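Local coordinates for class II aldolase/adducin N-terminal domain-containing protein (Thermoplasma acidophilum, PDB 3M4R), which is of uncertain function but binds zinc through its class II aldolase domain and, with its short-chain dehydrogenase part, probably acts as an oxidoreductase, at residues A[118-123]-A[166-172]. Numbering follows the deposited sequence.
Sequences FLHAFL and FTLAKEV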
loop_
_atom_site.group_PDB
_atom_site.type_symbol
_atom_site.label_atom_id
_atom_site.label_comp_id
_atom_site.label_asym_id
_atom_site.label_seq_id
_atom_site.Cartn_x
_atom_site.Cartn_y
_atom_site.Cartn_z
ATOM N N PHE A 118 -3.446 1.349 7.827
ATOM C CA PHE A 118 -2.503 0.636 8.695
ATOM C C PHE A 118 -1.611 -0.363 7.956
ATOM O O PHE A 118 -0.506 -0.623 8.418
ATOM C CB PHE A 118 -3.188 -0.036 9.848
ATOM C CG PHE A 118 -3.658 0.943 10.903
ATOM C CD1 PHE A 118 -2.745 1.607 11.684
ATOM C CD2 PHE A 118 -4.988 1.250 11.039
ATOM C CE1 PHE A 118 -3.163 2.528 12.641
ATOM C CE2 PHE A 118 -5.418 2.165 12.018
ATOM C CZ PHE A 118 -4.491 2.805 12.812
ATOM N N LEU A 119 -2.025 -0.846 6.773
ATOM C CA LEU A 119 -1.084 -1.682 5.961
ATOM C C LEU A 119 0.170 -0.891 5.624
ATOM O O LEU A 119 1.320 -1.422 5.574
ATOM C CB LEU A 119 -1.712 -2.169 4.648
ATOM C CG LEU A 119 -2.981 -3.017 4.698
ATOM C CD1 LEU A 119 -3.496 -3.372 3.271
ATOM C CD2 LEU A 119 -2.764 -4.280 5.545
ATOM N N HIS A 120 -0.055 0.386 5.382
ATOM C CA HIS A 120 0.996 1.309 4.968
ATOM C C HIS A 120 1.884 1.746 6.141
ATOM O O HIS A 120 3.159 1.789 6.058
ATOM C CB HIS A 120 0.323 2.500 4.314
ATOM C CG HIS A 120 -0.362 2.138 3.026
ATOM N ND1 HIS A 120 0.262 2.294 1.801
ATOM C CD2 HIS A 120 -1.585 1.614 2.768
ATOM C CE1 HIS A 120 -0.558 1.868 0.846
ATOM N NE2 HIS A 120 -1.687 1.452 1.399
ATOM N N ALA A 121 1.217 2.117 7.218
ATOM C CA ALA A 121 1.923 2.671 8.398
ATOM C C ALA A 121 2.847 1.644 8.996
ATOM O O ALA A 121 3.934 1.983 9.444
ATOM C CB ALA A 121 0.905 3.185 9.498
ATOM N N PHE A 122 2.413 0.387 8.983
ATOM C CA PHE A 122 3.099 -0.697 9.665
ATOM C C PHE A 122 4.198 -1.383 8.825
ATOM O O PHE A 122 4.833 -2.281 9.328
ATOM C CB PHE A 122 2.128 -1.779 10.098
ATOM C CG PHE A 122 1.200 -1.392 11.224
ATOM C CD1 PHE A 122 1.421 -0.282 12.018
ATOM C CD2 PHE A 122 0.121 -2.198 11.512
ATOM C CE1 PHE A 122 0.554 0.007 13.056
ATOM C CE2 PHE A 122 -0.744 -1.928 12.542
ATOM C CZ PHE A 122 -0.536 -0.821 13.313
ATOM N N LEU A 123 4.441 -0.934 7.610
ATOM C CA LEU A 123 5.571 -1.443 6.816
ATOM C C LEU A 123 6.645 -0.364 6.760
ATOM O O LEU A 123 6.368 0.791 6.356
ATOM C CB LEU A 123 5.095 -1.793 5.418
ATOM C CG LEU A 123 4.282 -3.088 5.323
ATOM C CD1 LEU A 123 3.656 -3.231 3.906
ATOM C CD2 LEU A 123 5.162 -4.252 5.666
ATOM N N PHE A 166 -7.876 -4.315 10.763
ATOM C CA PHE A 166 -6.781 -4.118 11.686
ATOM C C PHE A 166 -5.961 -5.380 11.964
ATOM O O PHE A 166 -4.711 -5.343 11.958
ATOM C CB PHE A 166 -7.307 -3.469 12.984
ATOM C CG PHE A 166 -6.214 -2.963 13.873
ATOM C CD1 PHE A 166 -5.501 -1.848 13.532
ATOM C CD2 PHE A 166 -5.841 -3.660 15.010
ATOM C CE1 PHE A 166 -4.461 -1.407 14.357
ATOM C CE2 PHE A 166 -4.810 -3.217 15.809
ATOM C CZ PHE A 166 -4.129 -2.102 15.480
ATOM N N THR A 167 -6.614 -6.509 12.151
ATOM C CA THR A 167 -5.867 -7.782 12.273
ATOM C C THR A 167 -4.979 -8.079 11.062
ATOM O O THR A 167 -3.823 -8.520 11.226
ATOM C CB THR A 167 -6.785 -8.950 12.627
ATOM O OG1 THR A 167 -7.510 -8.584 13.802
ATOM C CG2 THR A 167 -5.968 -10.229 12.959
ATOM N N LEU A 168 -5.468 -7.773 9.858
ATOM C CA LEU A 168 -4.689 -7.989 8.673
ATOM C C LEU A 168 -3.422 -7.158 8.785
ATOM O O LEU A 168 -2.328 -7.694 8.598
ATOM C CB LEU A 168 -5.500 -7.635 7.412
ATOM C CG LEU A 168 -4.669 -7.568 6.126
ATOM C CD1 LEU A 168 -4.067 -8.966 5.859
ATOM C CD2 LEU A 168 -5.513 -7.074 4.901
ATOM N N ALA A 169 -3.562 -5.867 9.173
ATOM C CA ALA A 169 -2.425 -4.985 9.249
ATOM C C ALA A 169 -1.402 -5.456 10.251
ATOM O O ALA A 169 -0.213 -5.376 9.972
ATOM C CB ALA A 169 -2.850 -3.479 9.516
ATOM N N LYS A 170 -1.851 -5.953 11.387
ATOM C CA LYS A 170 -0.956 -6.547 12.396
ATOM C C LYS A 170 -0.160 -7.783 11.901
ATOM O O LYS A 170 1.028 -7.958 12.188
ATOM C CB LYS A 170 -1.820 -6.976 13.576
ATOM C CG LYS A 170 -2.535 -5.776 14.230
ATOM C CD LYS A 170 -2.149 -5.571 15.644
ATOM C CE LYS A 170 -0.659 -5.329 15.864
ATOM N NZ LYS A 170 -0.451 -5.591 17.304
ATOM N N GLU A 171 -0.826 -8.635 11.147
ATOM C CA GLU A 171 -0.163 -9.809 10.535
ATOM C C GLU A 171 0.835 -9.400 9.479
ATOM O O GLU A 171 1.914 -9.991 9.368
ATOM C CB GLU A 171 -1.192 -10.671 9.867
ATOM C CG GLU A 171 -1.961 -11.498 10.825
ATOM C CD GLU A 171 -1.087 -12.540 11.521
ATOM O OE1 GLU A 171 -0.428 -13.361 10.841
ATOM O OE2 GLU A 171 -1.062 -12.504 12.761
ATOM N N VAL A 172 0.454 -8.396 8.688
ATOM C CA VAL A 172 1.338 -7.853 7.701
ATOM C C VAL A 172 2.584 -7.309 8.401
ATOM O O VAL A 172 3.717 -7.621 8.011
ATOM C CB VAL A 172 0.631 -6.784 6.864
ATOM C CG1 VAL A 172 1.610 -5.963 6.136
ATOM C CG2 VAL A 172 -0.390 -7.426 5.961
#
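With CG anti to the backbone N (chi1 -168°), Phe-166 brings its ring toward helix 117-121, where its edge meets the face of Phe-118, whose CG is anti to the carbonyl carbon (chi1 -73°). The ring planes stand at 90° with centroids 5.3 Å apart, the CD1-CE1 edge of Phe-166 lying over one face of Phe-118. Phe-122 joins this pair from one turn on, its CZ 4.1 Å from Phe-166 CE1, while Phe-118 CB sits over the rim of one face of the Phe-122 ring. At the point of closest backbone approach, Leu-119 CA lies 4.8 Å from Ala-169 CA. The methyl of Ala-169 fits this spacing: its CB touches Phe-118 CB at 3.5 Å and also packs against Phe-122. Ala-169 O lies near the plane of the Phe-122 ring, at its edge, 3.5 Å from CD2. On the zinc-facing flank, Leu-119 CD2 rests on helix 166-175, 3.8 Å from Ala-169 CA, in the groove flanked by Leu-168 and Val-172 CG2. Val-172 offers its other methyl, CG1, to Leu-123, 4.0 Å from CD2. Strand 182-185 backs Leu-168, Val-172 and Leu-123, and helix 94-103 flanks Phe-118. The contact thus joins helix 117-121 and the turn that follows it to helix 166-175 within the class II aldolase domain, beside the zinc ligands His-130 and His-188, touched by Leu-119 and Leu-168 respectively. Cohesion across this buried interface rests on apolar contact and ring-ring attraction, giving one side of the metal site a hydrophobic second shell.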